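2-oxoglutarate-dependent dioxygenase tropC (Talaromyces stipitatus, PDB 6XJJ) acts as a non-haem iron, 2-oxoglutarate-dependent dioxygenase in the biosynthesis of fungal tropolones. Local coordinates at residues R236-G241 against R301-I306; L225-Q230 against R311-F316; G257-E262 against Y305-R310. All coordinates share one frame; numbering follows the deposited sequence.

Interaction 1: residues R236-G241 against R301-I306; sequences RQFGVG and RHRVYI. With FE (Fe (III) ion), chain B.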
loop_
_atom_site.group_PDB
_atom_site.type_symbol
_atom_site.label_atom_id
_atom_site.label_comp_id
_atom_site.label_asym_id
_atom_site.label_seq_id
_atom_site.Cartn_x
_atom_site.Cartn_y
_atom_site.Cartn_z
ATOM N N ARG A 236 8.069 -12.413 -20.002
ATOM C CA ARG A 236 8.455 -13.161 -18.815
ATOM C C ARG A 236 8.917 -12.260 -17.674
ATOM O O ARG A 236 9.333 -12.772 -16.629
ATOM C CB ARG A 236 9.565 -14.161 -19.179
ATOM C CG ARG A 236 9.086 -15.273 -20.115
ATOM C CD ARG A 236 10.172 -16.274 -20.549
ATOM N NE ARG A 236 11.251 -15.638 -21.308
ATOM C CZ ARG A 236 12.534 -15.594 -20.948
ATOM N NH1 ARG A 236 12.968 -16.213 -19.856
ATOM N NH2 ARG A 236 13.408 -14.968 -21.724
ATOM N N GLN A 237 8.842 -10.942 -17.844
ATOM C CA GLN A 237 9.303 -9.984 -16.849
ATOM C C GLN A 237 8.170 -9.015 -16.563
ATOM O O GLN A 237 7.492 -8.559 -17.489
ATOM C CB GLN A 237 10.523 -9.201 -17.344
ATOM C CG GLN A 237 11.320 -8.539 -16.247
ATOM C CD GLN A 237 12.557 -7.847 -16.773
ATOM O OE1 GLN A 237 12.720 -7.674 -17.983
ATOM N NE2 GLN A 237 13.488 -7.543 -15.877
ATOM N N PHE A 238 7.936 -8.712 -15.289
ATOM C CA PHE A 238 6.940 -7.705 -14.968
ATOM C C PHE A 238 7.565 -6.599 -14.134
ATOM O O PHE A 238 8.707 -6.694 -13.677
ATOM C CB PHE A 238 5.720 -8.250 -14.204
ATOM C CG PHE A 238 5.035 -9.423 -14.851
ATOM C CD1 PHE A 238 5.744 -10.461 -15.423
ATOM C CD2 PHE A 238 3.667 -9.377 -15.058
ATOM C CE1 PHE A 238 5.101 -11.504 -16.030
ATOM C CE2 PHE A 238 3.021 -10.407 -15.695
ATOM C CZ PHE A 238 3.739 -11.467 -16.183
ATOM N N GLY A 239 6.789 -5.531 -13.964
ATOM C CA GLY A 239 7.100 -4.512 -12.988
ATOM C C GLY A 239 7.122 -5.116 -11.605
ATOM O O GLY A 239 8.091 -4.957 -10.858
ATOM N N VAL A 240 6.044 -5.813 -11.257
ATOM C CA VAL A 240 5.986 -6.648 -10.064
ATOM C C VAL A 240 5.153 -7.866 -10.424
ATOM O O VAL A 240 4.081 -7.734 -11.022
ATOM C CB VAL A 240 5.368 -5.918 -8.852
ATOM C CG1 VAL A 240 5.442 -6.797 -7.616
ATOM C CG2 VAL A 240 6.045 -4.570 -8.611
ATOM N N GLY A 241 5.642 -9.040 -10.076
ATOM C CA GLY A 241 4.972 -10.258 -10.464
ATOM C C GLY A 241 3.811 -10.633 -9.571
ATOM O O GLY A 241 3.553 -10.027 -8.530
ATOM N N ARG A 301 -4.774 -11.916 -5.858
ATOM C CA ARG A 301 -3.541 -11.812 -6.624
ATOM C C ARG A 301 -3.557 -10.579 -7.521
ATOM O O ARG A 301 -4.604 -10.164 -8.028
ATOM C CB ARG A 301 -3.356 -13.098 -7.437
ATOM C CG ARG A 301 -2.834 -14.256 -6.581
ATOM C CD ARG A 301 -3.012 -15.648 -7.178
ATOM N NE ARG A 301 -2.536 -15.795 -8.554
ATOM C CZ ARG A 301 -3.284 -16.221 -9.575
ATOM N NH1 ARG A 301 -4.541 -16.595 -9.392
ATOM N NH2 ARG A 301 -2.760 -16.311 -10.786
ATOM N N HIS A 302 -2.385 -9.967 -7.681
ATOM C CA HIS A 302 -2.243 -8.787 -8.518
ATOM C C HIS A 302 -0.785 -8.653 -8.925
ATOM O O HIS A 302 0.104 -9.280 -8.341
ATOM C CB HIS A 302 -2.731 -7.514 -7.806
ATOM C CG HIS A 302 -2.042 -7.228 -6.505
ATOM N ND1 HIS A 302 -2.377 -7.867 -5.329
ATOM C CD2 HIS A 302 -1.042 -6.368 -6.191
ATOM C CE1 HIS A 302 -1.614 -7.414 -4.350
ATOM N NE2 HIS A 302 -0.792 -6.505 -4.846
ATOM N N ARG A 303 -0.555 -7.823 -9.942
ATOM C CA ARG A 303 0.768 -7.645 -10.529
ATOM C C ARG A 303 0.758 -6.348 -11.327
ATOM O O ARG A 303 -0.283 -5.703 -11.491
ATOM C CB ARG A 303 1.136 -8.838 -11.410
ATOM C CG ARG A 303 0.192 -9.014 -12.582
ATOM C CD ARG A 303 0.532 -10.229 -13.391
ATOM N NE ARG A 303 -0.331 -10.360 -14.560
ATOM C CZ ARG A 303 -0.306 -11.395 -15.390
ATOM N NH1 ARG A 303 0.538 -12.394 -15.175
ATOM N NH2 ARG A 303 -1.131 -11.438 -16.427
ATOM N N VAL A 304 1.929 -5.976 -11.842
ATOM C CA VAL A 304 2.091 -4.768 -12.642
ATOM C C VAL A 304 2.931 -5.155 -13.850
ATOM O O VAL A 304 4.121 -5.463 -13.706
ATOM C CB VAL A 304 2.760 -3.630 -11.855
ATOM C CG1 VAL A 304 2.827 -2.358 -12.695
ATOM C CG2 VAL A 304 2.039 -3.378 -10.545
ATOM N N TYR A 305 2.324 -5.146 -15.036
ATOM C CA TYR A 305 3.089 -5.435 -16.240
ATOM C C TYR A 305 3.865 -4.204 -16.701
ATOM O O TYR A 305 3.620 -3.078 -16.261
ATOM C CB TYR A 305 2.185 -5.943 -17.366
ATOM C CG TYR A 305 1.060 -5.021 -17.782
ATOM C CD1 TYR A 305 1.282 -3.965 -18.658
ATOM C CD2 TYR A 305 -0.238 -5.243 -17.343
ATOM C CE1 TYR A 305 0.244 -3.129 -19.052
ATOM C CE2 TYR A 305 -1.280 -4.421 -17.734
ATOM C CZ TYR A 305 -1.035 -3.364 -18.591
ATOM O OH TYR A 305 -2.071 -2.540 -18.982
ATOM N N ILE A 306 4.822 -4.437 -17.589
ATOM C CA ILE A 306 5.729 -3.388 -18.040
ATOM C C ILE A 306 5.067 -2.628 -19.179
ATOM O O ILE A 306 4.347 -3.208 -19.998
ATOM C CB ILE A 306 7.083 -3.980 -18.469
ATOM C CG1 ILE A 306 7.725 -4.725 -17.293
ATOM C CG2 ILE A 306 8.019 -2.867 -18.953
ATOM C CD1 ILE A 306 8.933 -5.547 -17.660
HETATM FE FE FE B . 1.271 -5.511 -3.835
#

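Interaction 2: residues L225-Q230 against R311-F316; sequences LHYAPQ and RYSVAF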
loop_
_atom_site.group_PDB
_atom_site.type_symbol
_atom_site.label_atom_id
_atom_site.label_comp_id
_atom_site.label_asym_id
_atom_site.label_seq_id
_atom_site.Cartn_x
_atom_site.Cartn_y
_atom_site.Cartn_z
ATOM N N LEU A 225 8.129 3.747 -5.246
ATOM C CA LEU A 225 8.305 2.768 -6.309
ATOM C C LEU A 225 8.637 3.460 -7.622
ATOM O O LEU A 225 8.035 4.485 -7.967
ATOM C CB LEU A 225 7.038 1.924 -6.464
ATOM C CG LEU A 225 6.704 1.040 -5.255
ATOM C CD1 LEU A 225 5.273 0.528 -5.300
ATOM C CD2 LEU A 225 7.655 -0.133 -5.211
ATOM N N HIS A 226 9.607 2.892 -8.341
ATOM C CA HIS A 226 10.004 3.354 -9.665
ATOM C C HIS A 226 10.024 2.179 -10.631
ATOM O O HIS A 226 10.637 1.146 -10.345
ATOM C CB HIS A 226 11.384 4.009 -9.645
ATOM C CG HIS A 226 11.850 4.441 -10.997
ATOM N ND1 HIS A 226 13.183 4.564 -11.325
ATOM C CD2 HIS A 226 11.155 4.794 -12.103
ATOM C CE1 HIS A 226 13.289 4.957 -12.581
ATOM N NE2 HIS A 226 12.073 5.100 -13.075
ATOM N N TYR A 227 9.382 2.352 -11.784
ATOM C CA TYR A 227 9.330 1.340 -12.842
ATOM C C TYR A 227 9.948 1.951 -14.095
ATOM O O TYR A 227 9.308 2.760 -14.772
ATOM C CB TYR A 227 7.893 0.915 -13.118
ATOM C CG TYR A 227 7.163 0.320 -11.939
ATOM C CD1 TYR A 227 7.621 -0.822 -11.304
ATOM C CD2 TYR A 227 6.036 0.947 -11.426
ATOM C CE1 TYR A 227 6.944 -1.353 -10.215
ATOM C CE2 TYR A 227 5.358 0.433 -10.342
ATOM C CZ TYR A 227 5.815 -0.714 -9.736
ATOM O OH TYR A 227 5.131 -1.216 -8.650
ATOM N N ALA A 228 11.178 1.571 -14.417
ATOM C CA ALA A 228 11.777 2.053 -15.652
ATOM C C ALA A 228 10.991 1.524 -16.851
ATOM O O ALA A 228 10.613 0.345 -16.872
ATOM C CB ALA A 228 13.235 1.615 -15.753
ATOM N N PRO A 229 10.740 2.350 -17.865
ATOM C CA PRO A 229 9.932 1.905 -19.006
ATOM C C PRO A 229 10.740 1.076 -19.994
ATOM O O PRO A 229 11.971 1.127 -20.029
ATOM C CB PRO A 229 9.486 3.223 -19.648
ATOM C CG PRO A 229 10.619 4.147 -19.373
ATOM C CD PRO A 229 11.179 3.749 -18.024
ATOM N N GLN A 230 10.014 0.312 -20.817
ATOM C CA GLN A 230 10.612 -0.477 -21.889
ATOM C C GLN A 230 9.720 -0.423 -23.122
ATOM O O GLN A 230 8.497 -0.544 -23.017
ATOM C CB GLN A 230 10.816 -1.942 -21.475
ATOM C CG GLN A 230 11.783 -2.151 -20.315
ATOM C CD GLN A 230 11.916 -3.614 -19.931
ATOM O OE1 GLN A 230 11.059 -4.435 -20.264
ATOM N NE2 GLN A 230 12.977 -3.943 -19.201
ATOM N N ARG A 311 6.709 5.086 -14.794
ATOM C CA ARG A 311 5.667 4.913 -13.790
ATOM C C ARG A 311 6.254 5.028 -12.391
ATOM O O ARG A 311 7.261 4.384 -12.070
ATOM C CB ARG A 311 4.952 3.561 -13.962
ATOM C CG ARG A 311 3.912 3.231 -12.879
ATOM C CD ARG A 311 3.202 1.905 -13.164
ATOM N NE ARG A 311 2.514 1.355 -11.993
ATOM C CZ ARG A 311 1.285 1.668 -11.591
ATOM N NH1 ARG A 311 0.546 2.550 -12.254
ATOM N NH2 ARG A 311 0.794 1.082 -10.505
ATOM N N TYR A 312 5.615 5.864 -11.578
ATOM C CA TYR A 312 5.855 5.965 -10.149
ATOM C C TYR A 312 4.597 5.537 -9.406
ATOM O O TYR A 312 3.482 5.622 -9.932
ATOM C CB TYR A 312 6.224 7.397 -9.765
ATOM C CG TYR A 312 7.543 7.854 -10.337
ATOM C CD1 TYR A 312 8.729 7.220 -10.002
ATOM C CD2 TYR A 312 7.592 8.879 -11.269
ATOM C CE1 TYR A 312 9.935 7.633 -10.534
ATOM C CE2 TYR A 312 8.790 9.291 -11.814
ATOM C CZ TYR A 312 9.957 8.663 -11.447
ATOM O OH TYR A 312 11.152 9.074 -11.991
ATOM N N SER A 313 4.785 5.058 -8.183
ATOM C CA SER A 313 3.658 4.801 -7.301
ATOM C C SER A 313 4.160 4.795 -5.865
ATOM O O SER A 313 5.347 4.584 -5.601
ATOM C CB SER A 313 2.957 3.486 -7.659
ATOM O OG SER A 313 3.830 2.382 -7.525
ATOM N N VAL A 314 3.244 5.065 -4.939
ATOM C CA VAL A 314 3.540 5.049 -3.512
ATOM C C VAL A 314 2.601 4.048 -2.860
ATOM O O VAL A 314 1.374 4.189 -2.939
ATOM C CB VAL A 314 3.397 6.438 -2.873
ATOM C CG1 VAL A 314 3.623 6.354 -1.371
ATOM C CG2 VAL A 314 4.386 7.404 -3.501
ATOM N N ALA A 315 3.177 3.039 -2.225
ATOM C CA ALA A 315 2.427 1.946 -1.632
ATOM C C ALA A 315 2.655 2.007 -0.135
ATOM O O ALA A 315 3.801 1.988 0.322
ATOM C CB ALA A 315 2.873 0.596 -2.199
ATOM N N PHE A 316 1.575 2.111 0.623
ATOM C CA PHE A 316 1.638 2.071 2.072
ATOM C C PHE A 316 0.811 0.897 2.556
ATOM O O PHE A 316 -0.228 0.571 1.972
ATOM C CB PHE A 316 1.282 3.495 2.644
ATOM C CG PHE A 316 0.827 3.568 4.103
ATOM C CD1 PHE A 316 0.246 2.528 4.810
ATOM C CD2 PHE A 316 1.384 4.584 4.867
ATOM C CE1 PHE A 316 -0.064 2.654 6.158
ATOM C CE2 PHE A 316 1.118 4.690 6.223
ATOM C CZ PHE A 316 0.410 3.715 6.861
HETATM O O HOH W 1 2.329 -0.498 -8.039
#

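Interaction 3: residues G257-E262 against Y305-R310; sequences GTKGLE and YITGER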
loop_
_atom_site.group_PDB
_atom_site.type_symbol
_atom_site.label_atom_id
_atom_site.label_comp_id
_atom_site.label_asym_id
_atom_site.label_seq_id
_atom_site.Cartn_x
_atom_site.Cartn_y
_atom_site.Cartn_z
ATOM N N GLY A 257 -1.756 9.121 -15.939
ATOM C CA GLY A 257 -1.196 8.818 -17.238
ATOM C C GLY A 257 -0.427 7.517 -17.345
ATOM O O GLY A 257 0.283 7.324 -18.340
ATOM N N THR A 258 -0.537 6.623 -16.363
ATOM C CA THR A 258 0.145 5.340 -16.396
ATOM C C THR A 258 -0.866 4.219 -16.208
ATOM O O THR A 258 -1.982 4.433 -15.729
ATOM C CB THR A 258 1.209 5.221 -15.297
ATOM O OG1 THR A 258 0.573 5.211 -14.012
ATOM C CG2 THR A 258 2.169 6.386 -15.359
ATOM N N LYS A 259 -0.456 3.012 -16.580
ATOM C CA LYS A 259 -1.230 1.824 -16.256
ATOM C C LYS A 259 -0.251 0.681 -16.023
ATOM O O LYS A 259 0.971 0.862 -16.076
ATOM C CB LYS A 259 -2.261 1.499 -17.350
ATOM C CG LYS A 259 -1.691 1.043 -18.690
ATOM C CD LYS A 259 -2.788 0.895 -19.740
ATOM C CE LYS A 259 -2.292 0.168 -20.976
ATOM N NZ LYS A 259 -0.975 0.679 -21.468
ATOM N N GLY A 260 -0.796 -0.497 -15.735
ATOM C CA GLY A 260 0.029 -1.655 -15.464
ATOM C C GLY A 260 -0.553 -2.552 -14.394
ATOM O O GLY A 260 -0.411 -3.774 -14.461
ATOM N N LEU A 261 -1.222 -1.959 -13.410
ATOM C CA LEU A 261 -1.757 -2.737 -12.303
ATOM C C LEU A 261 -2.991 -3.518 -12.746
ATOM O O LEU A 261 -3.934 -2.948 -13.305
ATOM C CB LEU A 261 -2.107 -1.817 -11.137
ATOM C CG LEU A 261 -2.664 -2.479 -9.872
ATOM C CD1 LEU A 261 -1.614 -3.376 -9.238
ATOM C CD2 LEU A 261 -3.146 -1.431 -8.878
ATOM N N GLU A 262 -2.983 -4.826 -12.490
ATOM C CA GLU A 262 -4.115 -5.683 -12.807
ATOM C C GLU A 262 -4.292 -6.728 -11.712
ATOM O O GLU A 262 -3.347 -7.090 -11.006
ATOM C CB GLU A 262 -3.948 -6.344 -14.185
ATOM C CG GLU A 262 -2.672 -7.156 -14.368
ATOM C CD GLU A 262 -2.518 -7.667 -15.791
ATOM O OE1 GLU A 262 -3.520 -7.659 -16.537
ATOM O OE2 GLU A 262 -1.401 -8.080 -16.162
ATOM N N TYR A 305 2.324 -5.146 -15.036
ATOM C CA TYR A 305 3.089 -5.435 -16.240
ATOM C C TYR A 305 3.865 -4.204 -16.701
ATOM O O TYR A 305 3.620 -3.078 -16.261
ATOM C CB TYR A 305 2.185 -5.943 -17.366
ATOM C CG TYR A 305 1.060 -5.021 -17.782
ATOM C CD1 TYR A 305 1.282 -3.965 -18.658
ATOM C CD2 TYR A 305 -0.238 -5.243 -17.343
ATOM C CE1 TYR A 305 0.244 -3.129 -19.052
ATOM C CE2 TYR A 305 -1.280 -4.421 -17.734
ATOM C CZ TYR A 305 -1.035 -3.364 -18.591
ATOM O OH TYR A 305 -2.071 -2.540 -18.982
ATOM N N ILE A 306 4.822 -4.437 -17.589
ATOM C CA ILE A 306 5.729 -3.388 -18.040
ATOM C C ILE A 306 5.067 -2.628 -19.179
ATOM O O ILE A 306 4.347 -3.208 -19.998
ATOM C CB ILE A 306 7.083 -3.980 -18.469
ATOM C CG1 ILE A 306 7.725 -4.725 -17.293
ATOM C CG2 ILE A 306 8.019 -2.867 -18.953
ATOM C CD1 ILE A 306 8.933 -5.547 -17.660
ATOM N N THR A 307 5.300 -1.320 -19.225
ATOM C CA THR A 307 4.744 -0.455 -20.255
ATOM C C THR A 307 5.852 0.430 -20.806
ATOM O O THR A 307 7.000 0.387 -20.354
ATOM C CB THR A 307 3.603 0.420 -19.715
ATOM O OG1 THR A 307 4.094 1.253 -18.656
ATOM C CG2 THR A 307 2.451 -0.431 -19.201
ATOM N N GLY A 308 5.492 1.246 -21.793
ATOM C CA GLY A 308 6.423 2.200 -22.356
ATOM C C GLY A 308 6.530 3.500 -21.598
ATOM O O GLY A 308 7.485 4.252 -21.815
ATOM N N GLU A 309 5.582 3.776 -20.707
ATOM C CA GLU A 309 5.566 5.018 -19.955
ATOM C C GLU A 309 6.303 4.823 -18.637
ATOM O O GLU A 309 6.227 3.755 -18.022
ATOM C CB GLU A 309 4.126 5.461 -19.690
ATOM C CG GLU A 309 3.286 5.598 -20.952
ATOM C CD GLU A 309 3.937 6.490 -21.991
ATOM O OE1 GLU A 309 4.542 7.512 -21.601
ATOM O OE2 GLU A 309 3.855 6.164 -23.197
ATOM N N ARG A 310 7.032 5.851 -18.215
ATOM C CA ARG A 310 7.652 5.812 -16.901
ATOM C C ARG A 310 6.566 5.897 -15.840
ATOM O O ARG A 310 5.606 6.662 -15.972
ATOM C CB ARG A 310 8.658 6.952 -16.741
ATOM C CG ARG A 310 9.497 6.875 -15.474
ATOM C CD ARG A 310 10.519 8.014 -15.413
ATOM N NE ARG A 310 11.467 7.951 -16.527
ATOM C CZ ARG A 310 12.507 7.121 -16.584
ATOM N NH1 ARG A 310 12.726 6.262 -15.603
ATOM N NH2 ARG A 310 13.320 7.129 -17.633
#

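Interaction 1: residues R236-G241 against R301-I306
V304 and V240 face each other as an antiparallel hydrogen-bonded pair: V304 N donates to V240 O at 2.9 Å, and V240 N returns a bond to V304 O at 3.1 Å. G239 N also turns to V304 O, but this bond is weak. With G239 and V240 both opposite V304, the pairing is a classic beta bulge, and it belongs to the double-stranded beta-helix of the 2-oxoglutarate dioxygenases. On the same strand as V304, H302 supplies NE2 to the iron at 2.5 Å, the metal lying in the plane of the imidazole at its edge. H243 and D245 are the other protein ligands, and H302 ND1 is held on its far side by A300 O. R303, between H302 and V304 in the chain, crosses F238 with its side chain. At chi1 62° its CG is tucked over its own backbone, flanked by N and C, and the chain then runs extended to NE. F238 CE2 lies over one face of the guanidinium, 3.2 Å from R303 NH1, while the phenyl ring is tilted 38° from the guanidinium plane. E262 is the partner of R303 NE, and W271 adds a cation-pi contact, so the group is held from several directions. Q237, whose amide NE2 is bonded to P136 O, reaches I306 with its aliphatic part, Q237 CB standing 4.0 Å from I306 CD1. The methylene of the same isoleucine covers the bulge, I306 CG1 lying 3.6 Å from G239 N.

Interaction 2: residues L225-Q230 against R311-F316
Y227 and R311 run side by side on one face of an antiparallel strand pair; L225 and S313 share that face further along. Y227 CD2 lies 3.4 Å from R311 CG, and CE2 of the tyrosine comes to the edge of the guanidinium, whose plane is only 16° from that of the ring. R311 CG is anti to the backbone N (chi1 175°), and the chain stays extended to NE, passing along CD2 and CE2 of the tyrosine. A water joins the polar ends, 3.0 Å from Y227 OH and 3.3 Å from S313 OG, with a weak bond from R311 NH2. R311 is the predicted 2-oxoglutarate-binding arginine, and its R-x-S spacing to S313 matches the motif that in relatives holds the far carboxylate of the cosubstrate. L225 CD1 adds an apolar contact at 3.9 Å to A315 CB. The backbone sets this register: L225 N bonds S313 O at 2.9 Å, and Y227 N bonds R311 O at 3.0 Å; the return bonds are weak. On the other face, H226 and Y312 lie side by side at an oblique tilt, with H226 CD2 3.5 Å from Y312 CE1, while E140 and R310 take the imidazole nitrogens. Strand 139-144 flanks strand 222-227, strand 249-253 flanks strand 311-318, and helix 85-99 packs on Y312 and V314.

Interaction 3: residues G257-E262 against Y305-R310
Y305 lies against G260, its ring laid over the backbone where residues 257-260 lead into strand 261-265 of the small three-stranded sheet. The fold is the double-stranded beta-helix, and here the loop after strand 302-304 makes a surface contact with it. The backbone anchors the pair: Y305 N donates to G260 O at 3.1 Å. From CB a first torsion of 58° folds the ring back over the chain and onto the glycine. Y305 CG is 3.8 Å from G260 O. On one flank CD2 comes close to the same carbonyl and to the carboxylate of E262, with E262 OE2 at 3.3 Å from Y305 CD2; E262 crosses the tyrosine at about a right angle and meets the ring at its edge. That carboxylate oxygen has its strongest partner in R303. CE2 also lies beside G260 O. On the other flank CD1 and CE1 face G260 CA, as does CZ. G260 CA stands 3.7 Å from the centroid of the Y305 ring, 11° off the ring normal, in a CH-pi contact. The glycine has phi 144°, a backbone conformation that suits a residue without a side chain. At the tip, Y305 OH touches the K259 chain, 3.4 Å from K259 CE, which approaches near the ring plane. Beyond the tyrosine, T307 brings CG2 to 3.7 Å from K259 O, while its OG1 makes a weak bond to E309 O within its own loop. T258 OG1 is bonded to Q255 O and more weakly to R311 NH1; the methyl, on the other branch, brings T258 CG2 to 3.5 Å from R310 O.

In the fold
The three contacts lie on one side of the molecule, with centres 9 to 12 Å apart. Interactions 1 and 2 are the ones close to the metal: interaction 1 supplies an iron ligand, and interaction 2 carries the predicted cosubstrate arginine. The side chain of A315 in interaction 2 is about 7 Å from that of the iron ligand D245. They meet where V240 CG2 packs 3.5 Å from Y227 OH. Interaction 3 is more peripheral, the side chain of E262 lying about 11 Å from the bound iron. It shares Y305 and I306 with interaction 1, and the salt bridge of R303 NE to E262 OE2 at 3.0 Å joins the two. Interaction 3 reaches interaction 2 through Q230 N and T307 O, 3.0 Å apart in a probable hydrogen bond.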